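Local coordinates for protein N-acetylneuraminate lyase (PDB 5ZKA) that is a TIM-barrel enzyme of the dihydrodipicolinate synthetase family, at residues 62-67 with 267-272; 127-132 with 165-170; 227-232 with 249-254. All coordinates share one frame; numbering follows the deposited sequence.

Contact 1: 62-67 with 267-272; sequences TGENFM and TIKEIL
A buried salt bridge between Glu64 and Lys269 ties the loop that follows barrel strand 55-58 to helix 264-274, one of the helices that follow the TIM barrel in the chain. The two long side chains come from opposite directions and meet only at their charged ends. Lys269 NZ donates to Glu64 OE2 at 2.7 Å, and this oxygen accepts with its syn lone pair, on the side of the other carboxylate oxygen. The ammonium is not shared evenly: OE1 of Glu64 stays 4.1 Å from Lys269 NZ and instead accepts from the backbone N of Arg283. Each carboxylate oxygen thus has its own donor, which fixes the rotation of the group. Lys269 NZ is gripped in turn by three acceptors, since the carbonyl oxygens of Val27 and Tyr281 join Glu64 OE2 around it. The lysine spans the gap with its chain stretched out beyond CG, and Lys269 CE comes to 3.4 Å from Glu64 OE2. On the loop side Glu64 has a left-handed backbone (phi 62°, psi 29°), and its carbonyl O accepts from Met67 N at 3.0 Å, closing the turn that enters the short 3-10 segment 65-67. Two residues earlier, Thr62 OG1 hydrogen-bonds to O1 of the modified residue KPI at position 178, so the ion pair anchors a loop that reaches the site of that modified lysine. Helix 264-274 meanwhile packs against helix 223-237, where Ile271 and Leu272 touch Ile225, and against helix 291-304, where Thr267 meets Leu300, while Asn65 and Phe66 on the loop reach Gln93 of strand 89-93.

Contact 2: 127-132 with 165-170; sequences FDFSEI and FGELFE
The apolar part of this contact is Phe129 against Leu168, two side chains that approach from opposite directions. The branch point of the leucine lies near the ring plane, with Leu168 CG 3.9 Å from Phe129 CZ, and its CD1 and CD2 methyls add looser contacts along the same edge. Phe129 reaches across because its CG stands anti to the backbone N (chi1 177°), which carries the ring out toward segment 165-170.

These are outer helices of the TIM barrel: helix 129-143 follows strand 117-120 and helix 162-169 follows strand 147-150, which lies next to strand 117-120 in the sheet. Leu168 also touches Ile149 of that second strand.

A carboxylate meets the same ring. Glu167 OE1 lies at the edge, in the ring plane, 3.6 Å from Phe129 CE2, with the two planes 74° apart; the oxygen faces the electropositive rim of the ring and also has a long, weak ion pair with Lys133.

Polar bonds within segment 127-132 fix the start of its helix. Asp128 and Glu131 form a capping box: Glu131 N donates to Asp128 OD1 (3.1 Å) and Asp128 N to Glu131 OE1 (3.0 Å). Asp128 OD1 accepts a second bond from Ser130 OG at 2.8 Å.

Contact 3: 227-232 with 249-254; sequences GIRAKQ and QHTTND
Arg229 reaches over Thr251 and Thr252 where helix 223-237, the helix after strand 217-220 of the TIM barrel, lies against helix 242-262, the first of the helices that follow the barrel. The two segments run in roughly opposite senses, and the CA atoms of Arg229 and Thr252 come within 7.1 Å. Segment 227-232 starts at Gly227, whose O accepts from Lys231 N, while the helix is kinked at Ile228 and Arg229, where the backbone N atoms lack a bond to the preceding turn. Arg229 then carries the contact in two stages. Its aliphatic part slides past Thr252 in the opposite direction, so that Thr252 OG1 lies 3.3 Å from Arg229 CD and 3.6 Å from Arg229 CB. Farther out, the chain is extended from CG to NE, and chi4 of 95° turns the guanidinium broadside to Thr251. The methyl CG2 of Thr251 sits over one face of that group, 3.5 Å from Arg229 NE. The nitrogens at its edge remain available for polar partners: NH2 donates to Phe304 O of helix 291-304 and NH1 to Asn226 OD1, which hold the flat group in place. Farther along, Lys231 turns to another partner, a salt bridge with Asp54. Helix 242-262 also borders the other subunit: Asp254, outside the touching pairs, forms salt bridges with a basic side chain of that neighbouring chain. Thr252 OG1 is occupied as well, bonded to Ile248 O one turn back and to Asn226 ND2. Inside segment 249-254, Gln249 NE2 donates to Asn253 OD1 at 3.0 Å, approaching from above the carbonyl plane.

How the contacts relate
The three contacts lie in different zones of one TIM-barrel chain. Contact 1 is the buried one, about 11 Å from its centre to the chain centre, and rests on a single charged pair; contacts 2 and 3 are partly buried and farther out, at about 22 and 16 Å, and join pairs of helices by apolar and edge or face contacts. Contacts 1 and 3 each join a barrel element to one of the helices that follow the barrel; helix 223-237, one side of contact 3, also packs on helix 264-274 of contact 1, and both contacts touch helix 291-304. Contact 2 stands across the chain centre from both, between outer barrel helices. Of the three, contact 3 alone adjoins the other subunit.

Contact 1: 62-67 with 267-272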
loop_
_atom_site.group_PDB
_atom_site.type_symbol
_atom_site.label_atom_id
_atom_site.label_comp_id
_atom_site.label_asym_id
_atom_site.label_seq_id
_atom_site.Cartn_x
_atom_site.Cartn_y
_atom_site.Cartn_z
ATOM N N THR A 62 4.817 13.585 15.945
ATOM C CA THR A 62 4.513 12.802 17.139
ATOM C C THR A 62 4.940 13.513 18.411
ATOM O O THR A 62 4.325 13.320 19.469
ATOM C CB THR A 62 5.209 11.447 17.041
ATOM O OG1 THR A 62 4.764 10.770 15.856
ATOM C CG2 THR A 62 4.918 10.594 18.273
ATOM N N GLY A 63 5.989 14.324 18.340
ATOM C CA GLY A 63 6.395 15.085 19.503
ATOM C C GLY A 63 5.575 16.326 19.750
ATOM O O GLY A 63 5.944 17.141 20.598
ATOM N N GLU A 64 4.471 16.493 19.018
ATOM C CA GLU A 64 3.607 17.668 19.118
ATOM C C GLU A 64 4.362 18.944 18.740
ATOM O O GLU A 64 4.035 20.052 19.184
ATOM C CB GLU A 64 2.968 17.754 20.508
ATOM C CG GLU A 64 2.068 16.509 20.771
ATOM C CD GLU A 64 1.661 16.346 22.223
ATOM O OE1 GLU A 64 0.973 17.241 22.765
ATOM O OE2 GLU A 64 2.047 15.322 22.826
ATOM N N ASN A 65 5.353 18.773 17.863
ATOM C CA ASN A 65 6.253 19.860 17.479
ATOM C C ASN A 65 5.508 21.094 16.972
ATOM O O ASN A 65 5.855 22.233 17.324
ATOM C CB ASN A 65 7.208 19.337 16.406
ATOM C CG ASN A 65 8.067 20.428 15.813
ATOM O OD1 ASN A 65 7.811 20.917 14.698
ATOM N ND2 ASN A 65 9.116 20.800 16.535
ATOM N N PHE A 66 4.489 20.899 16.134
ATOM C CA PHE A 66 3.863 22.053 15.499
ATOM C C PHE A 66 2.871 22.755 16.412
ATOM O O PHE A 66 2.287 23.767 16.005
ATOM C CB PHE A 66 3.230 21.613 14.171
ATOM C CG PHE A 66 4.236 21.007 13.237
ATOM C CD1 PHE A 66 5.124 21.822 12.539
ATOM C CD2 PHE A 66 4.382 19.630 13.146
ATOM C CE1 PHE A 66 6.091 21.276 11.716
ATOM C CE2 PHE A 66 5.355 19.076 12.329
ATOM C CZ PHE A 66 6.201 19.903 11.607
ATOM N N MET A 67 2.718 22.274 17.652
ATOM C CA MET A 67 1.873 22.910 18.653
ATOM C C MET A 67 2.653 23.764 19.650
ATOM O O MET A 67 2.035 24.387 20.518
ATOM C CB MET A 67 1.066 21.845 19.408
ATOM C CG MET A 67 -0.164 21.349 18.644
ATOM S SD MET A 67 -1.148 20.186 19.620
ATOM C CE MET A 67 -0.257 18.688 19.303
ATOM N N THR A 267 -2.942 7.423 24.085
ATOM C CA THR A 267 -2.804 6.013 24.459
ATOM C C THR A 267 -1.341 5.606 24.560
ATOM O O THR A 267 -0.962 4.876 25.483
ATOM C CB THR A 267 -3.552 5.131 23.453
ATOM O OG1 THR A 267 -4.950 5.430 23.542
ATOM C CG2 THR A 267 -3.356 3.635 23.758
ATOM N N ILE A 268 -0.497 6.088 23.640
ATOM C CA ILE A 268 0.937 5.830 23.765
ATOM C C ILE A 268 1.461 6.403 25.078
ATOM O O ILE A 268 2.198 5.735 25.820
ATOM C CB ILE A 268 1.702 6.389 22.548
ATOM C CG1 ILE A 268 1.261 5.652 21.270
ATOM C CG2 ILE A 268 3.225 6.277 22.773
ATOM C CD1 ILE A 268 1.794 6.241 19.982
ATOM N N LYS A 269 1.064 7.639 25.404
ATOM C CA LYS A 269 1.514 8.232 26.663
ATOM C C LYS A 269 0.967 7.466 27.862
ATOM O O LYS A 269 1.674 7.290 28.867
ATOM C CB LYS A 269 1.113 9.705 26.727
ATOM C CG LYS A 269 1.900 10.559 25.756
ATOM C CD LYS A 269 1.830 12.032 26.110
ATOM C CE LYS A 269 2.671 12.863 25.144
ATOM N NZ LYS A 269 2.448 14.326 25.309
ATOM N N GLU A 270 -0.281 6.986 27.777
ATOM C CA GLU A 270 -0.838 6.226 28.895
ATOM C C GLU A 270 -0.117 4.894 29.078
ATOM O O GLU A 270 0.132 4.472 30.212
ATOM C CB GLU A 270 -2.339 6.002 28.694
ATOM C CG GLU A 270 -3.038 5.295 29.865
ATOM C CD GLU A 270 -3.070 6.121 31.154
ATOM O OE1 GLU A 270 -2.761 7.335 31.122
ATOM O OE2 GLU A 270 -3.420 5.546 32.204
ATOM N N ILE A 271 0.224 4.215 27.981
ATOM C CA ILE A 271 0.941 2.948 28.093
ATOM C C ILE A 271 2.348 3.173 28.636
ATOM O O ILE A 271 2.865 2.364 29.417
ATOM C CB ILE A 271 0.957 2.236 26.727
ATOM C CG1 ILE A 271 -0.465 1.792 26.372
ATOM C CG2 ILE A 271 1.901 1.032 26.756
ATOM C CD1 ILE A 271 -0.609 1.117 25.016
ATOM N N LEU A 272 2.998 4.268 28.227
ATOM C CA LEU A 272 4.291 4.596 28.810
ATOM C C LEU A 272 4.169 4.751 30.318
ATOM O O LEU A 272 5.027 4.274 31.066
ATOM C CB LEU A 272 4.855 5.864 28.162
ATOM C CG LEU A 272 5.501 5.676 26.778
ATOM C CD1 LEU A 272 5.730 7.010 26.054
ATOM C CD2 LEU A 272 6.818 4.916 26.902
#

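Contact 2: 127-132 with 165-170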
loop_
_atom_site.group_PDB
_atom_site.type_symbol
_atom_site.label_atom_id
_atom_site.label_comp_id
_atom_site.label_asym_id
_atom_site.label_seq_id
_atom_site.Cartn_x
_atom_site.Cartn_y
_atom_site.Cartn_z
ATOM N N PHE A 127 2.280 26.247 -1.760
ATOM C CA PHE A 127 3.551 26.480 -2.436
ATOM C C PHE A 127 3.655 25.586 -3.667
ATOM O O PHE A 127 3.192 24.445 -3.656
ATOM C CB PHE A 127 4.719 26.212 -1.492
ATOM C CG PHE A 127 4.729 27.099 -0.276
ATOM C CD1 PHE A 127 5.077 28.432 -0.380
ATOM C CD2 PHE A 127 4.380 26.594 0.967
ATOM C CE1 PHE A 127 5.078 29.252 0.735
ATOM C CE2 PHE A 127 4.377 27.407 2.087
ATOM C CZ PHE A 127 4.730 28.734 1.974
ATOM N N ASP A 128 4.239 26.108 -4.746
ATOM C CA ASP A 128 4.448 25.223 -5.881
ATOM C C ASP A 128 5.782 24.504 -5.694
ATOM O O ASP A 128 6.506 24.736 -4.718
ATOM C CB ASP A 128 4.325 25.979 -7.212
ATOM C CG ASP A 128 5.458 26.956 -7.471
ATOM O OD1 ASP A 128 6.553 26.826 -6.877
ATOM O OD2 ASP A 128 5.243 27.870 -8.306
ATOM N N PHE A 129 6.110 23.596 -6.612
ATOM C CA PHE A 129 7.263 22.743 -6.345
ATOM C C PHE A 129 8.563 23.536 -6.341
ATOM O O PHE A 129 9.468 23.240 -5.552
ATOM C CB PHE A 129 7.373 21.596 -7.341
ATOM C CG PHE A 129 8.588 20.765 -7.102
ATOM C CD1 PHE A 129 8.650 19.930 -5.988
ATOM C CD2 PHE A 129 9.701 20.881 -7.920
ATOM C CE1 PHE A 129 9.782 19.182 -5.732
ATOM C CE2 PHE A 129 10.843 20.135 -7.664
ATOM C CZ PHE A 129 10.882 19.289 -6.570
ATOM N N SER A 130 8.698 24.525 -7.227
ATOM C CA SER A 130 9.925 25.311 -7.224
ATOM C C SER A 130 10.150 25.969 -5.869
ATOM O O SER A 130 11.296 26.116 -5.430
ATOM C CB SER A 130 9.888 26.382 -8.314
ATOM O OG SER A 130 9.020 27.438 -7.938
ATOM N N GLU A 131 9.071 26.362 -5.191
ATOM C CA GLU A 131 9.220 26.970 -3.872
ATOM C C GLU A 131 9.598 25.930 -2.828
ATOM O O GLU A 131 10.426 26.199 -1.951
ATOM C CB GLU A 131 7.936 27.708 -3.500
ATOM C CG GLU A 131 7.728 28.906 -4.414
ATOM C CD GLU A 131 6.328 29.494 -4.385
ATOM O OE1 GLU A 131 5.363 28.761 -4.078
ATOM O OE2 GLU A 131 6.206 30.704 -4.696
ATOM N N ILE A 132 9.017 24.731 -2.922
ATOM C CA ILE A 132 9.376 23.639 -2.018
ATOM C C ILE A 132 10.849 23.278 -2.174
ATOM O O ILE A 132 11.553 23.008 -1.188
ATOM C CB ILE A 132 8.465 22.427 -2.288
ATOM C CG1 ILE A 132 7.040 22.722 -1.807
ATOM C CG2 ILE A 132 9.037 21.169 -1.671
ATOM C CD1 ILE A 132 6.014 21.673 -2.203
ATOM N N PHE A 165 10.805 14.158 -6.745
ATOM C CA PHE A 165 11.813 13.565 -5.867
ATOM C C PHE A 165 13.183 13.575 -6.535
ATOM O O PHE A 165 14.198 13.866 -5.891
ATOM C CB PHE A 165 11.432 12.131 -5.479
ATOM C CG PHE A 165 10.490 12.038 -4.312
ATOM C CD1 PHE A 165 10.880 12.442 -3.041
ATOM C CD2 PHE A 165 9.205 11.539 -4.487
ATOM C CE1 PHE A 165 10.006 12.351 -1.961
ATOM C CE2 PHE A 165 8.325 11.438 -3.417
ATOM C CZ PHE A 165 8.728 11.855 -2.145
ATOM N N GLY A 166 13.232 13.262 -7.831
ATOM C CA GLY A 166 14.500 13.301 -8.546
ATOM C C GLY A 166 15.168 14.660 -8.507
ATOM O O GLY A 166 16.389 14.752 -8.363
ATOM N N GLU A 167 14.383 15.735 -8.635
ATOM C CA GLU A 167 14.959 17.075 -8.571
ATOM C C GLU A 167 15.580 17.338 -7.204
ATOM O O GLU A 167 16.705 17.842 -7.107
ATOM C CB GLU A 167 13.896 18.124 -8.891
ATOM C CG GLU A 167 13.528 18.225 -10.366
ATOM C CD GLU A 167 12.751 19.498 -10.677
ATOM O OE1 GLU A 167 13.237 20.591 -10.323
ATOM O OE2 GLU A 167 11.647 19.399 -11.252
ATOM N N LEU A 168 14.867 16.992 -6.130
ATOM C CA LEU A 168 15.422 17.179 -4.794
ATOM C C LEU A 168 16.657 16.310 -4.588
ATOM O O LEU A 168 17.674 16.778 -4.065
ATOM C CB LEU A 168 14.361 16.874 -3.737
ATOM C CG LEU A 168 13.145 17.803 -3.796
ATOM C CD1 LEU A 168 12.076 17.357 -2.813
ATOM C CD2 LEU A 168 13.549 19.255 -3.534
ATOM N N PHE A 169 16.599 15.047 -5.024
ATOM C CA PHE A 169 17.708 14.128 -4.790
ATOM C C PHE A 169 18.947 14.436 -5.626
ATOM O O PHE A 169 19.970 13.773 -5.413
ATOM C CB PHE A 169 17.260 12.692 -5.049
ATOM C CG PHE A 169 16.455 12.093 -3.929
ATOM C CD1 PHE A 169 16.777 12.345 -2.601
ATOM C CD2 PHE A 169 15.384 11.253 -4.207
ATOM C CE1 PHE A 169 16.043 11.774 -1.574
ATOM C CE2 PHE A 169 14.638 10.681 -3.190
ATOM C CZ PHE A 169 14.963 10.937 -1.874
ATOM N N GLU A 170 18.915 15.405 -6.550
ATOM C CA GLU A 170 20.164 15.812 -7.195
ATOM C C GLU A 170 21.109 16.500 -6.218
ATOM O O GLU A 170 22.325 16.513 -6.451
ATOM C CB GLU A 170 19.895 16.737 -8.388
ATOM C CG GLU A 170 18.703 16.333 -9.220
ATOM C CD GLU A 170 18.529 17.151 -10.483
ATOM O OE1 GLU A 170 17.827 16.668 -11.399
ATOM O OE2 GLU A 170 19.086 18.269 -10.565
#

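Contact 3: 227-232 with 249-254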
loop_
_atom_site.group_PDB
_atom_site.type_symbol
_atom_site.label_atom_id
_atom_site.label_comp_id
_atom_site.label_asym_id
_atom_site.label_seq_id
_atom_site.Cartn_x
_atom_site.Cartn_y
_atom_site.Cartn_z
ATOM N N GLY A 227 8.590 -1.030 19.999
ATOM C CA GLY A 227 9.800 -1.097 19.195
ATOM C C GLY A 227 10.424 -2.477 19.095
ATOM O O GLY A 227 11.130 -2.765 18.123
ATOM N N ILE A 228 10.213 -3.335 20.104
ATOM C CA ILE A 228 10.762 -4.693 20.048
ATOM C C ILE A 228 10.187 -5.442 18.852
ATOM O O ILE A 228 10.928 -5.984 18.021
ATOM C CB ILE A 228 10.494 -5.446 21.364
ATOM C CG1 ILE A 228 11.225 -4.767 22.521
ATOM C CG2 ILE A 228 10.922 -6.928 21.262
ATOM C CD1 ILE A 228 12.692 -4.554 22.268
ATOM N N ARG A 229 8.853 -5.478 18.749
ATOM C CA ARG A 229 8.208 -6.158 17.624
ATOM C C ARG A 229 8.596 -5.527 16.295
ATOM O O ARG A 229 8.795 -6.231 15.299
ATOM C CB ARG A 229 6.684 -6.123 17.779
ATOM C CG ARG A 229 6.107 -7.184 18.727
ATOM C CD ARG A 229 4.580 -7.196 18.617
ATOM N NE ARG A 229 3.999 -8.067 19.630
ATOM C CZ ARG A 229 3.553 -7.653 20.810
ATOM N NH1 ARG A 229 3.617 -6.360 21.116
ATOM N NH2 ARG A 229 3.058 -8.534 21.686
ATOM N N ALA A 230 8.701 -4.197 16.257
ATOM C CA ALA A 230 9.014 -3.519 15.001
ATOM C C ALA A 230 10.372 -3.942 14.463
ATOM O O ALA A 230 10.524 -4.185 13.261
ATOM C CB ALA A 230 8.977 -2.005 15.195
ATOM N N LYS A 231 11.383 -4.011 15.332
ATOM C CA LYS A 231 12.681 -4.507 14.890
ATOM C C LYS A 231 12.595 -5.959 14.426
ATOM O O LYS A 231 13.262 -6.346 13.460
ATOM C CB LYS A 231 13.712 -4.366 16.012
ATOM C CG LYS A 231 14.185 -2.948 16.235
ATOM C CD LYS A 231 15.367 -2.925 17.196
ATOM C CE LYS A 231 16.685 -3.038 16.464
ATOM N NZ LYS A 231 17.774 -2.506 17.320
ATOM N N GLN A 232 11.784 -6.780 15.100
ATOM C CA GLN A 232 11.612 -8.166 14.659
ATOM C C GLN A 232 11.046 -8.223 13.241
ATOM O O GLN A 232 11.599 -8.904 12.369
ATOM C CB GLN A 232 10.698 -8.926 15.628
ATOM C CG GLN A 232 11.329 -9.251 16.973
ATOM C CD GLN A 232 10.321 -9.789 17.985
ATOM O OE1 GLN A 232 9.104 -9.699 17.787
ATOM N NE2 GLN A 232 10.828 -10.343 19.080
ATOM N N GLN A 249 3.555 -8.777 12.483
ATOM C CA GLN A 249 2.812 -7.618 11.978
ATOM C C GLN A 249 1.332 -7.721 12.327
ATOM O O GLN A 249 0.685 -6.711 12.638
ATOM C CB GLN A 249 2.986 -7.480 10.466
ATOM C CG GLN A 249 2.334 -6.227 9.877
ATOM C CD GLN A 249 3.178 -4.997 10.136
ATOM O OE1 GLN A 249 4.256 -4.862 9.565
ATOM N NE2 GLN A 249 2.710 -4.111 11.018
ATOM N N HIS A 250 0.777 -8.940 12.278
ATOM C CA HIS A 250 -0.621 -9.136 12.651
ATOM C C HIS A 250 -0.852 -8.754 14.109
ATOM O O HIS A 250 -1.835 -8.084 14.442
ATOM C CB HIS A 250 -1.023 -10.593 12.427
ATOM C CG HIS A 250 -1.420 -10.928 11.018
ATOM N ND1 HIS A 250 -2.057 -10.039 10.181
ATOM C CD2 HIS A 250 -1.334 -12.094 10.331
ATOM C CE1 HIS A 250 -2.317 -10.633 9.027
ATOM N NE2 HIS A 250 -1.888 -11.882 9.092
ATOM N N THR A 251 0.018 -9.228 15.004
ATOM C CA THR A 251 -0.137 -8.910 16.418
ATOM C C THR A 251 0.044 -7.418 16.649
ATOM O O THR A 251 -0.730 -6.794 17.388
ATOM C CB THR A 251 0.879 -9.708 17.240
ATOM O OG1 THR A 251 0.607 -11.115 17.109
ATOM C CG2 THR A 251 0.809 -9.317 18.712
ATOM N N THR A 252 1.060 -6.838 16.010
ATOM C CA THR A 252 1.298 -5.396 16.094
ATOM C C THR A 252 0.074 -4.602 15.656
ATOM O O THR A 252 -0.316 -3.623 16.308
ATOM C CB THR A 252 2.511 -5.034 15.240
ATOM O OG1 THR A 252 3.698 -5.496 15.897
ATOM C CG2 THR A 252 2.625 -3.511 15.013
ATOM N N ASN A 253 -0.567 -5.018 14.566
ATOM C CA ASN A 253 -1.697 -4.240 14.081
ATOM C C ASN A 253 -2.962 -4.437 14.912
ATOM O O ASN A 253 -3.836 -3.568 14.888
ATOM C CB ASN A 253 -1.939 -4.546 12.593
ATOM C CG ASN A 253 -0.908 -3.867 11.702
ATOM O OD1 ASN A 253 0.059 -3.294 12.205
ATOM N ND2 ASN A 253 -1.109 -3.917 10.382
ATOM N N ASP A 254 -3.086 -5.536 15.658
ATOM C CA ASP A 254 -4.132 -5.589 16.680
ATOM C C ASP A 254 -3.899 -4.507 17.731
ATOM O O ASP A 254 -4.838 -3.846 18.191
ATOM C CB ASP A 254 -4.149 -6.964 17.356
ATOM C CG ASP A 254 -4.834 -8.041 16.526
ATOM O OD1 ASP A 254 -5.475 -7.718 15.496
ATOM O OD2 ASP A 254 -4.736 -9.222 16.927
#